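Local coordinates for protein synaptotagmin-1 (Arabidopsis thaliana, PDB 7AS6) that binds lipids and helps maintain plasma membrane integrity under freezing and osmotic stress, and whose C2A domain, seen here, probably binds calcium, at residues V66-V78 with K89-V101. Numbering follows the deposited sequence.
Sequences VRDPQTQVLEFSV and KMGMNVLALKEMV
The ring of Phe-76 meets Leu-95 at its edge: CE2 lies 4.0 Å from Leu-95 CB, which sits in the ring plane. The side chain also touches Ile-35, Val-12 and Leu-132. The amide of Gln-72 has its OE1 met from one face by the N-H groups of Arg-67 and Asp-68. Its NE2 bonds to Ser-38 O, which fixes the rotation of the amide. Leu-97 packs where the 66-72 turn meets strand 73-80. Its CD1 meets Val-66 CG1 tip to tip at 3.8 Å, while CD2 packs 3.7 Å from Leu-74 CD1, the two leucine side chains crossing at about a right angle. With CG anti to its own carbonyl carbon (chi1 -63°), the branch point lies close to Gln-72 O, and the two methyls part from there. The antiparallel ladder starts with a nearly straight bond from Leu-97 N to Gln-72 O (2.9 Å, 170°). Paired bonds join Leu-74 with Leu-95 and Phe-76 with Asn-93. On the face carrying Val-73 and Glu-75, packing is tight: Val-73 CG2 and Val-94 CG2 are 3.5 Å apart. On the other face, with Leu-74 and Phe-76, Asn-93 OD1 takes the N-H of Val-94, and ND2 reaches Glu-111 O. At the metal-binding end Val-78 N gives to Gly-91 O, and Val-78 O accepts from both Met-90 N (2.6 Å) and Gly-91 N (3.3 Å), a classic beta bulge. The Met-90 side chain comes within about 4 Å of that of Asp-80, which holds cadmium here and probably calcium. The arrangement is a beta hairpin whose second strand, 88-96, is outermost in its sheet of the C2 beta sandwich.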
loop_
_atom_site.group_PDB
_atom_site.type_symbol
_atom_site.label_atom_id
_atom_site.label_comp_id
_atom_site.label_asym_id
_atom_site.label_seq_id
_atom_site.Cartn_x
_atom_site.Cartn_y
_atom_site.Cartn_z
ATOM N N VAL A 66 -4.398 -13.996 6.320
ATOM C CA VAL A 66 -5.500 -13.304 6.977
ATOM C C VAL A 66 -5.969 -14.147 8.148
ATOM O O VAL A 66 -6.280 -15.335 7.983
ATOM C CB VAL A 66 -6.661 -13.040 6.005
ATOM C CG1 VAL A 66 -7.724 -12.185 6.684
ATOM C CG2 VAL A 66 -6.157 -12.373 4.748
ATOM N N ARG A 67 -6.029 -13.528 9.331
ATOM C CA ARG A 67 -6.497 -14.184 10.543
ATOM C C ARG A 67 -7.827 -13.652 11.052
ATOM O O ARG A 67 -8.482 -14.340 11.838
ATOM C CB ARG A 67 -5.443 -14.066 11.655
ATOM C CG ARG A 67 -4.241 -14.964 11.412
ATOM C CD ARG A 67 -3.077 -14.663 12.334
ATOM N NE ARG A 67 -1.960 -15.561 12.052
ATOM C CZ ARG A 67 -0.986 -15.304 11.182
ATOM N NH1 ARG A 67 -0.970 -14.163 10.502
ATOM N NH2 ARG A 67 -0.019 -16.188 10.994
ATOM N N ASP A 68 -8.247 -12.464 10.626
ATOM C CA ASP A 68 -9.589 -11.980 10.925
ATOM C C ASP A 68 -10.008 -10.937 9.895
ATOM O O ASP A 68 -9.632 -9.762 10.010
ATOM C CB ASP A 68 -9.668 -11.382 12.331
ATOM C CG ASP A 68 -11.100 -11.259 12.831
ATOM O OD1 ASP A 68 -11.439 -11.917 13.837
ATOM O OD2 ASP A 68 -11.895 -10.525 12.205
ATOM N N PRO A 69 -10.791 -11.323 8.885
ATOM C CA PRO A 69 -11.194 -10.350 7.859
ATOM C C PRO A 69 -12.008 -9.199 8.413
ATOM O O PRO A 69 -12.109 -8.159 7.752
ATOM C CB PRO A 69 -12.018 -11.195 6.875
ATOM C CG PRO A 69 -11.650 -12.620 7.165
ATOM C CD PRO A 69 -11.331 -12.667 8.623
ATOM N N GLN A 70 -12.580 -9.345 9.611
ATOM C CA GLN A 70 -13.427 -8.303 10.180
ATOM C C GLN A 70 -12.611 -7.199 10.843
ATOM O O GLN A 70 -12.966 -6.019 10.739
ATOM C CB GLN A 70 -14.401 -8.916 11.190
ATOM C CG GLN A 70 -15.410 -9.877 10.596
ATOM C CD GLN A 70 -16.361 -9.178 9.647
ATOM O OE1 GLN A 70 -16.713 -8.018 9.857
ATOM N NE2 GLN A 70 -16.765 -9.870 8.585
ATOM N N THR A 71 -11.520 -7.557 11.530
ATOM C CA THR A 71 -10.771 -6.612 12.353
ATOM C C THR A 71 -9.579 -5.990 11.639
ATOM O O THR A 71 -9.236 -4.830 11.913
ATOM C CB THR A 71 -10.261 -7.306 13.621
ATOM O OG1 THR A 71 -11.355 -7.940 14.287
ATOM C CG2 THR A 71 -9.607 -6.297 14.576
ATOM N N GLN A 72 -8.938 -6.735 10.739
ATOM C CA GLN A 72 -7.611 -6.379 10.250
ATOM C C GLN A 72 -7.676 -5.344 9.138
ATOM O O GLN A 72 -8.565 -5.381 8.283
ATOM C CB GLN A 72 -6.884 -7.622 9.756
ATOM C CG GLN A 72 -6.223 -8.400 10.856
ATOM C CD GLN A 72 -5.534 -9.633 10.336
ATOM O OE1 GLN A 72 -6.144 -10.445 9.644
ATOM N NE2 GLN A 72 -4.251 -9.777 10.651
ATOM N N VAL A 73 -6.723 -4.412 9.156
ATOM C CA VAL A 73 -6.648 -3.356 8.158
ATOM C C VAL A 73 -5.233 -3.310 7.601
ATOM O O VAL A 73 -4.256 -3.603 8.300
ATOM C CB VAL A 73 -7.064 -1.978 8.730
ATOM C CG1 VAL A 73 -8.330 -2.102 9.571
ATOM C CG2 VAL A 73 -5.976 -1.401 9.561
ATOM N N LEU A 74 -5.129 -2.979 6.319
ATOM C CA LEU A 74 -3.844 -2.737 5.682
ATOM C C LEU A 74 -3.485 -1.271 5.833
ATOM O O LEU A 74 -4.355 -0.401 5.789
ATOM C CB LEU A 74 -3.894 -3.105 4.201
ATOM C CG LEU A 74 -3.997 -4.602 3.920
ATOM C CD1 LEU A 74 -4.545 -4.812 2.531
ATOM C CD2 LEU A 74 -2.628 -5.261 4.063
ATOM N N GLU A 75 -2.203 -0.994 6.011
ATOM C CA GLU A 75 -1.704 0.372 5.999
ATOM C C GLU A 75 -0.709 0.506 4.859
ATOM O O GLU A 75 0.258 -0.256 4.789
ATOM C CB GLU A 75 -1.053 0.715 7.326
ATOM C CG GLU A 75 -0.829 2.186 7.530
ATOM C CD GLU A 75 0.142 2.451 8.666
ATOM O OE1 GLU A 75 1.329 2.081 8.516
ATOM O OE2 GLU A 75 -0.283 3.009 9.704
ATOM N N PHE A 76 -0.974 1.434 3.946
ATOM C CA PHE A 76 -0.059 1.758 2.863
ATOM C C PHE A 76 0.628 3.082 3.162
ATOM O O PHE A 76 -0.020 4.060 3.550
ATOM C CB PHE A 76 -0.789 1.860 1.534
ATOM C CG PHE A 76 -1.570 0.626 1.174
ATOM C CD1 PHE A 76 -1.018 -0.340 0.338
ATOM C CD2 PHE A 76 -2.841 0.428 1.680
ATOM C CE1 PHE A 76 -1.737 -1.499 0.007
ATOM C CE2 PHE A 76 -3.571 -0.729 1.360
ATOM C CZ PHE A 76 -3.012 -1.687 0.514
ATOM N N SER A 77 1.938 3.126 2.968
ATOM C CA SER A 77 2.690 4.350 3.212
ATOM C C SER A 77 3.606 4.594 2.033
ATOM O O SER A 77 4.401 3.723 1.667
ATOM C CB SER A 77 3.475 4.251 4.507
ATOM O OG SER A 77 2.579 4.056 5.582
ATOM N N VAL A 78 3.476 5.751 1.426
ATOM C CA VAL A 78 4.332 6.115 0.315
ATOM C C VAL A 78 5.510 6.917 0.858
ATOM O O VAL A 78 5.324 7.907 1.577
ATOM C CB VAL A 78 3.549 6.904 -0.742
ATOM C CG1 VAL A 78 4.448 7.199 -1.925
ATOM C CG2 VAL A 78 2.303 6.104 -1.183
ATOM N N LYS A 89 8.436 9.869 4.692
ATOM C CA LYS A 89 7.089 9.484 4.296
ATOM C C LYS A 89 6.451 10.625 3.517
ATOM O O LYS A 89 6.568 11.790 3.904
ATOM C CB LYS A 89 6.251 9.139 5.533
ATOM C CG LYS A 89 4.894 8.518 5.228
ATOM C CD LYS A 89 4.082 8.247 6.506
ATOM C CE LYS A 89 4.940 7.625 7.612
ATOM N NZ LYS A 89 4.678 6.175 7.840
ATOM N N MET A 90 5.806 10.299 2.400
ATOM C CA MET A 90 5.100 11.312 1.636
ATOM C C MET A 90 3.613 11.306 1.911
ATOM O O MET A 90 2.960 12.333 1.719
ATOM C CB MET A 90 5.329 11.117 0.138
ATOM C CG MET A 90 6.807 11.146 -0.275
ATOM S SD MET A 90 6.925 10.847 -2.057
ATOM C CE MET A 90 6.241 12.389 -2.653
ATOM N N GLY A 91 3.081 10.188 2.377
ATOM C CA GLY A 91 1.661 10.075 2.635
ATOM C C GLY A 91 1.289 8.637 2.920
ATOM O O GLY A 91 2.076 7.702 2.719
ATOM N N MET A 92 0.057 8.462 3.377
ATOM C CA MET A 92 -0.364 7.134 3.791
ATOM C C MET A 92 -1.883 7.078 3.853
ATOM O O MET A 92 -2.568 8.105 3.831
ATOM C CB MET A 92 0.245 6.788 5.139
ATOM C CG MET A 92 -0.125 7.812 6.161
ATOM S SD MET A 92 -0.834 6.947 7.541
ATOM C CE MET A 92 0.689 6.314 8.252
ATOM N N ASN A 93 -2.396 5.853 3.921
ATOM C CA ASN A 93 -3.804 5.620 4.213
ATOM C C ASN A 93 -4.002 4.164 4.609
ATOM O O ASN A 93 -3.078 3.344 4.587
ATOM C CB ASN A 93 -4.716 5.975 3.041
ATOM C CG ASN A 93 -6.014 6.587 3.508
ATOM O OD1 ASN A 93 -6.469 6.316 4.620
ATOM N ND2 ASN A 93 -6.600 7.444 2.683
ATOM N N VAL A 94 -5.235 3.853 4.963
ATOM C CA VAL A 94 -5.558 2.568 5.545
ATOM C C VAL A 94 -6.669 1.941 4.711
ATOM O O VAL A 94 -7.358 2.619 3.946
ATOM C CB VAL A 94 -5.953 2.744 7.024
ATOM C CG1 VAL A 94 -7.435 2.946 7.170
ATOM C CG2 VAL A 94 -5.458 1.590 7.858
ATOM N N LEU A 95 -6.815 0.621 4.824
ATOM C CA LEU A 95 -7.831 -0.086 4.043
ATOM C C LEU A 95 -8.214 -1.356 4.787
ATOM O O LEU A 95 -7.413 -2.292 4.869
ATOM C CB LEU A 95 -7.340 -0.411 2.636
ATOM C CG LEU A 95 -8.298 -1.272 1.811
ATOM C CD1 LEU A 95 -9.665 -0.623 1.736
ATOM C CD2 LEU A 95 -7.760 -1.532 0.407
ATOM N N ALA A 96 -9.438 -1.385 5.310
ATOM C CA ALA A 96 -9.886 -2.511 6.113
ATOM C C ALA A 96 -10.136 -3.713 5.225
ATOM O O ALA A 96 -10.620 -3.583 4.101
ATOM C CB ALA A 96 -11.159 -2.158 6.876
ATOM N N LEU A 97 -9.793 -4.895 5.731
ATOM C CA LEU A 97 -10.062 -6.103 4.973
ATOM C C LEU A 97 -11.552 -6.432 4.920
ATOM O O LEU A 97 -11.965 -7.194 4.046
ATOM C CB LEU A 97 -9.272 -7.277 5.555
ATOM C CG LEU A 97 -7.747 -7.159 5.498
ATOM C CD1 LEU A 97 -7.096 -8.511 5.776
ATOM C CD2 LEU A 97 -7.311 -6.604 4.153
ATOM N N LYS A 98 -12.375 -5.857 5.801
ATOM C CA LYS A 98 -13.811 -6.110 5.711
ATOM C C LYS A 98 -14.424 -5.541 4.437
ATOM O O LYS A 98 -15.620 -5.741 4.200
ATOM C CB LYS A 98 -14.543 -5.558 6.943
ATOM C CG LYS A 98 -14.672 -4.035 7.011
ATOM C CD LYS A 98 -15.211 -3.591 8.375
ATOM C CE LYS A 98 -15.202 -2.079 8.534
ATOM N NZ LYS A 98 -15.072 -1.668 9.973
ATOM N N GLU A 99 -13.639 -4.846 3.619
ATOM C CA GLU A 99 -14.048 -4.429 2.289
ATOM C C GLU A 99 -13.685 -5.444 1.210
ATOM O O GLU A 99 -14.099 -5.268 0.060
ATOM C CB GLU A 99 -13.413 -3.074 1.950
ATOM C CG GLU A 99 -14.001 -1.887 2.708
ATOM C CD GLU A 99 -15.456 -1.634 2.353
ATOM O OE1 GLU A 99 -16.281 -1.503 3.283
ATOM O OE2 GLU A 99 -15.782 -1.571 1.144
ATOM N N MET A 100 -12.907 -6.480 1.544
ATOM C CA MET A 100 -12.579 -7.548 0.601
ATOM C C MET A 100 -13.845 -8.248 0.109
ATOM O O MET A 100 -14.893 -8.210 0.756
ATOM C CB MET A 100 -11.685 -8.614 1.247
ATOM C CG MET A 100 -10.284 -8.193 1.674
ATOM S SD MET A 100 -9.415 -9.631 2.372
ATOM C CE MET A 100 -10.554 -10.131 3.668
ATOM N N VAL A 101 -13.719 -8.920 -1.038
ATOM C CA VAL A 101 -14.755 -9.805 -1.582
ATOM C C VAL A 101 -14.092 -11.109 -2.015
ATOM O O VAL A 101 -13.140 -11.068 -2.806
ATOM C CB VAL A 101 -15.504 -9.160 -2.764
ATOM C CG1 VAL A 101 -16.632 -10.092 -3.252
ATOM C CG2 VAL A 101 -16.072 -7.809 -2.383
HETATM O O HOH W 1 -11.367 -5.074 9.033
#